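Local coordinates for phosphoethanolamine N-methyltransferase 1 (Haemonchus contortus, PDB 4KRG), which catalyses the transfer of a methyl group from S-adenosylmethionine to phosphoethanolamine, probably the first methylation toward phosphocholine in this nematode, at residues N285-D289 with E290-K294; S394-K397 with P398-V402. All blocks are in the same frame, centred on the assembly; numbering follows the deposited sequence.

Overall arrangement
Both contacts are local turns on connections of the C-terminal, methyltransferase-like half, whose strand order fits the class I Rossmann-like fold. Contact 1 (285-294) lies in the loop leading into strand 297-302; contact 2 (394-402) makes the corner where the chain enters strand 400-408. Each is partly buried: Ile-287, Val-291, Val-292, Met-396 and Ala-400 are covered by the fold, while Asp-289, Glu-290, Pro-398 and Glu-399 lie at the surface. Both meet octyl glucoside. Their chemistry differs: contact 1 is organised by an aspartate side chain, whereas contact 2 is a proline-led beta turn closed by one backbone hydrogen bond. Lys-401 of contact 2 packs along Glu-290 and Val-291, the centres about 14 Å apart.

Contact 1: N285-D289 with E290-K294; sequences NAIDD and EVVPK. With BOG (octyl beta-D-glucopyranoside), chain F.
Asp-288 heads an Asx motif that wraps Glu-290, Val-291 and Val-292 into a single helix-like turn. Its CG stands between the backbone N and the carbonyl carbon (chi1 47°), which swings the carboxylate over the start of the turn. There OD1 of Asp-288 receives Val-291 N at 3.0 Å, nearly along the C-O axis, and Glu-290 N more weakly at the same distance of 3.0 Å; CB of Glu-290 lies 3.3 Å from the same Asp-288 OD1. The main-chain oxygen of Asp-288 takes up Val-292 N at 2.9 Å, almost straight and in the carbonyl plane. Aspartate suits this place because its short side chain can reach amides two and three residues ahead while its own carbonyl closes the turn.

Ile-287 and Val-292 cross obliquely, CG2 against CG2 at 3.6 Å, and Phe-321 of helix 314-321 covers both. CG2 of Val-291 lies beside Asp-288 OD1 at 3.5 Å, an incidental contact of the turn, while Val-403 of strand 400-408 packs on Val-291 and Ile-287. Beta-branched residues suit a buried turn because their methyls sit close to the main chain.

Asp-289 meets octyl glucoside in chain F: the sugar O6 donates to Asp-289 OD1 at 2.7 Å and accepts a weak bond from Asp-289 N at 3.1 Å.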
loop_
_atom_site.group_PDB
_atom_site.type_symbol
_atom_site.label_atom_id
_atom_site.label_comp_id
_atom_site.label_asym_id
_atom_site.label_seq_id
_atom_site.Cartn_x
_atom_site.Cartn_y
_atom_site.Cartn_z
ATOM N N ASN A 285 15.022 -13.536 23.367
ATOM C CA ASN A 285 14.970 -14.739 24.190
ATOM C C ASN A 285 13.836 -15.703 23.839
ATOM O O ASN A 285 13.563 -16.630 24.602
ATOM C CB ASN A 285 14.921 -14.389 25.678
ATOM C CG ASN A 285 15.690 -15.384 26.534
ATOM O OD1 ASN A 285 16.839 -15.719 26.235
ATOM N ND2 ASN A 285 15.053 -15.872 27.591
ATOM N N ALA A 286 13.191 -15.496 22.690
ATOM C CA ALA A 286 12.101 -16.374 22.253
ATOM C C ALA A 286 12.200 -16.775 20.787
ATOM O O ALA A 286 11.597 -17.758 20.361
ATOM C CB ALA A 286 10.755 -15.739 22.525
ATOM N N ILE A 287 12.949 -16.005 20.011
ATOM C CA ILE A 287 13.145 -16.344 18.610
ATOM C C ILE A 287 14.543 -16.918 18.398
ATOM O O ILE A 287 15.545 -16.296 18.755
ATOM C CB ILE A 287 12.935 -15.133 17.682
ATOM C CG1 ILE A 287 11.547 -14.524 17.890
ATOM C CG2 ILE A 287 13.124 -15.543 16.230
ATOM C CD1 ILE A 287 11.375 -13.175 17.207
ATOM N N ASP A 288 14.595 -18.121 17.835
ATOM C CA ASP A 288 15.850 -18.781 17.508
ATOM C C ASP A 288 15.724 -19.349 16.106
ATOM O O ASP A 288 14.702 -19.142 15.459
ATOM C CB ASP A 288 16.153 -19.884 18.524
ATOM C CG ASP A 288 14.955 -20.777 18.802
ATOM O OD1 ASP A 288 14.229 -21.122 17.851
ATOM O OD2 ASP A 288 14.732 -21.135 19.977
ATOM N N ASP A 289 16.733 -20.076 15.638
ATOM C CA ASP A 289 16.684 -20.628 14.281
ATOM C C ASP A 289 15.809 -21.883 14.153
ATOM O O ASP A 289 15.717 -22.472 13.080
ATOM C CB ASP A 289 18.090 -20.876 13.716
ATOM C CG ASP A 289 18.856 -21.924 14.494
ATOM O OD1 ASP A 289 18.690 -21.992 15.733
ATOM O OD2 ASP A 289 19.631 -22.676 13.862
ATOM N N GLU A 290 15.167 -22.285 15.244
ATOM C CA GLU A 290 14.106 -23.282 15.171
ATOM C C GLU A 290 12.769 -22.597 14.874
ATOM O O GLU A 290 11.911 -23.169 14.210
ATOM C CB GLU A 290 14.025 -24.101 16.462
ATOM C CG GLU A 290 15.099 -25.174 16.593
ATOM C CD GLU A 290 14.881 -26.341 15.644
ATOM O OE1 GLU A 290 13.736 -26.837 15.562
ATOM O OE2 GLU A 290 15.855 -26.763 14.981
ATOM N N VAL A 291 12.599 -21.371 15.367
ATOM C CA VAL A 291 11.434 -20.562 15.013
ATOM C C VAL A 291 11.584 -19.998 13.604
ATOM O O VAL A 291 10.644 -20.037 12.807
ATOM C CB VAL A 291 11.216 -19.399 16.002
ATOM C CG1 VAL A 291 10.088 -18.505 15.527
ATOM C CG2 VAL A 291 10.924 -19.936 17.390
ATOM N N VAL A 292 12.772 -19.479 13.305
ATOM C CA VAL A 292 13.062 -18.868 12.009
ATOM C C VAL A 292 14.242 -19.552 11.321
ATOM O O VAL A 292 15.393 -19.175 11.529
ATOM C CB VAL A 292 13.376 -17.370 12.158
ATOM C CG1 VAL A 292 13.502 -16.712 10.794
ATOM C CG2 VAL A 292 12.290 -16.689 12.942
ATOM N N PRO A 293 13.963 -20.577 10.505
ATOM C CA PRO A 293 15.068 -21.235 9.795
ATOM C C PRO A 293 15.718 -20.293 8.780
ATOM O O PRO A 293 15.079 -19.338 8.330
ATOM C CB PRO A 293 14.377 -22.394 9.074
ATOM C CG PRO A 293 13.108 -22.626 9.845
ATOM C CD PRO A 293 12.677 -21.257 10.281
ATOM N N LYS A 294 16.974 -20.550 8.429
ATOM C CA LYS A 294 17.666 -19.702 7.463
ATOM C C LYS A 294 16.947 -19.709 6.120
ATOM O O LYS A 294 16.484 -20.755 5.661
ATOM C CB LYS A 294 19.110 -20.154 7.286
ATOM C CG LYS A 294 19.942 -20.030 8.550
ATOM C CD LYS A 294 21.306 -20.650 8.359
ATOM C CE LYS A 294 22.158 -20.496 9.592
ATOM N NZ LYS A 294 23.410 -21.279 9.434
HETATM C C1 BOG F . 21.131 -15.124 15.741
HETATM O O1 BOG F . 21.214 -14.084 16.659
HETATM C C2 BOG F . 22.402 -15.171 14.914
HETATM O O2 BOG F . 22.482 -13.984 14.134
HETATM C C3 BOG F . 22.462 -16.364 14.022
HETATM O O3 BOG F . 23.772 -16.401 13.386
HETATM C C4 BOG F . 22.231 -17.639 14.764
HETATM O O4 BOG F . 22.128 -18.741 13.837
HETATM C C5 BOG F . 20.952 -17.594 15.586
HETATM O O5 BOG F . 20.890 -16.408 16.468
HETATM C C6 BOG F . 20.886 -18.803 16.411
HETATM O O6 BOG F . 19.711 -19.496 16.100
HETATM C "C1'" BOG F . 20.003 -13.333 16.780
HETATM C "C2'" BOG F . 20.223 -12.076 17.673
HETATM C "C3'" BOG F . 18.902 -11.403 18.039
HETATM C "C4'" BOG F . 17.961 -11.127 17.038
HETATM C "C5'" BOG F . 16.430 -11.151 17.333
HETATM C "C6'" BOG F . 15.718 -9.895 16.808
HETATM C "C7'" BOG F . 14.177 -9.931 16.982
HETATM C "C8'" BOG F . 13.471 -9.129 15.940
#

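Contact 2: S394-K397 with P398-V402; sequences SIMK and PEAKV. With BOG (octyl beta-D-glucopyranoside), chain E.
Met-396 carries its CG anti to the carbonyl carbon and then bends at chi2 (-65°): the backbone puts CB against Ala-400, and these two torsions curl SE back beside the same methyl. CB of Met-396 lies 3.9 Å from CB of Ala-400, and SE of Met-396 comes equally near that methyl. The selenium is a replacement for sulfur introduced into the protein; the flexible, unbranched chain suits a place where it must fold round a small neighbour, and it also touches Phe-372 and Tyr-299. Ala-400 points its methyl back toward segment 394-397, where it meets both Met-396 CB and Lys-397 O, with Ala-400 CB 3.4 Å from that oxygen, a place suited to a small side chain.

Met-396 precedes, and Ala-400 ends, a type II beta turn running from Lys-397 to Ala-400. Pro-398 takes its second position, its ring already fixing the phi the turn needs, and CD of Pro-398 lies close to CB of Lys-397 at 3.5 Å, as the Lys-Pro peptide imposes. Glu-399 follows with a positive phi (67°), a conformation more often adopted by glycine or asparagine; its charged side chain is exposed. Ala-400 N closes the turn on Lys-397 O at 3.2 Å, although the donor stands 50° out of the carbonyl plane. From here strand 400-408 continues beside strand 372-378.

Beyond CG, Lys-397 is extended, which carries NZ to O4 of octyl glucoside in chain E at 2.7 Å. The same ammonium forms a salt bridge with Asp-373, so its charge is matched within the protein. Gripped by a carboxylate and a hydroxyl, NZ is held in place, and its protonated form is probably favoured.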
loop_
_atom_site.group_PDB
_atom_site.type_symbol
_atom_site.label_atom_id
_atom_site.label_comp_id
_atom_site.label_asym_id
_atom_site.label_seq_id
_atom_site.Cartn_x
_atom_site.Cartn_y
_atom_site.Cartn_z
ATOM N N SER A 394 -4.386 -20.941 7.951
ATOM C CA SER A 394 -4.636 -21.115 6.525
ATOM C C SER A 394 -3.544 -20.478 5.664
ATOM O O SER A 394 -3.481 -20.732 4.460
ATOM C CB SER A 394 -6.013 -20.569 6.135
ATOM O OG SER A 394 -6.078 -19.171 6.340
ATOM N N ILE A 395 -2.688 -19.659 6.277
ATOM C CA ILE A 395 -1.519 -19.117 5.579
ATOM C C ILE A 395 -0.195 -19.538 6.219
ATOM O O ILE A 395 0.851 -18.982 5.889
ATOM C CB ILE A 395 -1.555 -17.573 5.441
ATOM C CG1 ILE A 395 -1.449 -16.896 6.805
ATOM C CG2 ILE A 395 -2.802 -17.114 4.713
ATOM C CD1 ILE A 395 -1.312 -15.382 6.710
HETATM N N MSE A 396 -0.243 -20.519 7.123
HETATM C CA MSE A 396 0.967 -21.061 7.768
HETATM C C MSE A 396 1.286 -22.471 7.295
HETATM O O MSE A 396 0.375 -23.272 7.068
HETATM C CB MSE A 396 0.798 -21.128 9.288
HETATM C CG MSE A 396 0.794 -19.817 10.000
HETATM SE SE MSE A 396 2.502 -18.866 9.886
HETATM C CE MSE A 396 1.787 -17.277 9.042
ATOM N N LYS A 397 2.571 -22.796 7.179
ATOM C CA LYS A 397 2.955 -24.175 6.902
ATOM C C LYS A 397 2.555 -25.049 8.089
ATOM O O LYS A 397 2.317 -24.534 9.180
ATOM C CB LYS A 397 4.453 -24.284 6.619
ATOM C CG LYS A 397 4.867 -23.596 5.335
ATOM C CD LYS A 397 6.100 -24.224 4.707
ATOM C CE LYS A 397 6.687 -23.302 3.649
ATOM N NZ LYS A 397 8.074 -23.699 3.289
ATOM N N PRO A 398 2.441 -26.370 7.876
ATOM C CA PRO A 398 2.187 -27.237 9.029
ATOM C C PRO A 398 3.279 -27.056 10.072
ATOM O O PRO A 398 4.451 -26.982 9.701
ATOM C CB PRO A 398 2.275 -28.647 8.431
ATOM C CG PRO A 398 1.876 -28.467 7.002
ATOM C CD PRO A 398 2.408 -27.113 6.603
ATOM N N GLU A 399 2.889 -26.958 11.341
ATOM C CA GLU A 399 3.822 -26.854 12.469
ATOM C C GLU A 399 4.621 -25.555 12.520
ATOM O O GLU A 399 5.633 -25.484 13.208
ATOM C CB GLU A 399 4.784 -28.047 12.511
ATOM C CG GLU A 399 4.111 -29.405 12.400
ATOM C CD GLU A 399 5.052 -30.552 12.718
ATOM O OE1 GLU A 399 6.023 -30.759 11.960
ATOM O OE2 GLU A 399 4.825 -31.237 13.737
ATOM N N ALA A 400 4.176 -24.536 11.794
ATOM C CA ALA A 400 4.815 -23.231 11.869
ATOM C C ALA A 400 4.817 -22.786 13.327
ATOM O O ALA A 400 3.839 -23.002 14.042
ATOM C CB ALA A 400 4.072 -22.234 11.020
ATOM N N LYS A 401 5.919 -22.189 13.771
ATOM C CA LYS A 401 6.027 -21.717 15.147
ATOM C C LYS A 401 5.678 -20.243 15.212
ATOM O O LYS A 401 5.906 -19.501 14.259
ATOM C CB LYS A 401 7.440 -21.930 15.677
ATOM C CG LYS A 401 7.868 -23.386 15.742
ATOM C CD LYS A 401 9.323 -23.517 16.163
ATOM C CE LYS A 401 9.840 -24.914 15.884
ATOM N NZ LYS A 401 8.938 -25.926 16.476
ATOM N N VAL A 402 5.118 -19.816 16.336
ATOM C CA VAL A 402 4.771 -18.415 16.513
ATOM C C VAL A 402 5.399 -17.885 17.795
ATOM O O VAL A 402 5.703 -18.647 18.714
ATOM C CB VAL A 402 3.244 -18.196 16.547
ATOM C CG1 VAL A 402 2.583 -18.851 15.344
ATOM C CG2 VAL A 402 2.655 -18.754 17.836
HETATM C C1 BOG E . 5.833 -18.896 0.795
HETATM O O1 BOG E . 5.372 -17.666 0.371
HETATM C C2 BOG E . 5.446 -19.989 -0.181
HETATM O O2 BOG E . 4.031 -20.101 -0.197
HETATM C C3 BOG E . 6.046 -21.291 0.230
HETATM O O3 BOG E . 5.719 -22.313 -0.753
HETATM C C4 BOG E . 7.528 -21.191 0.388
HETATM O O4 BOG E . 8.074 -22.439 0.858
HETATM C C5 BOG E . 7.892 -20.086 1.369
HETATM O O5 BOG E . 7.307 -18.806 0.941
HETATM C C6 BOG E . 9.344 -19.922 1.456
HETATM O O6 BOG E . 9.678 -19.814 2.804
HETATM C "C1'" BOG E . 5.029 -16.804 1.454
HETATM C "C2'" BOG E . 4.484 -15.484 0.849
HETATM C "C3'" BOG E . 5.479 -14.842 -0.104
HETATM C "C4'" BOG E . 5.998 -13.573 0.174
HETATM C "C5'" BOG E . 7.444 -13.241 -0.292
HETATM C "C6'" BOG E . 7.833 -11.773 -0.075
HETATM C "C7'" BOG E . 8.526 -11.508 1.284
HETATM C "C8'" BOG E . 9.973 -11.194 1.111
#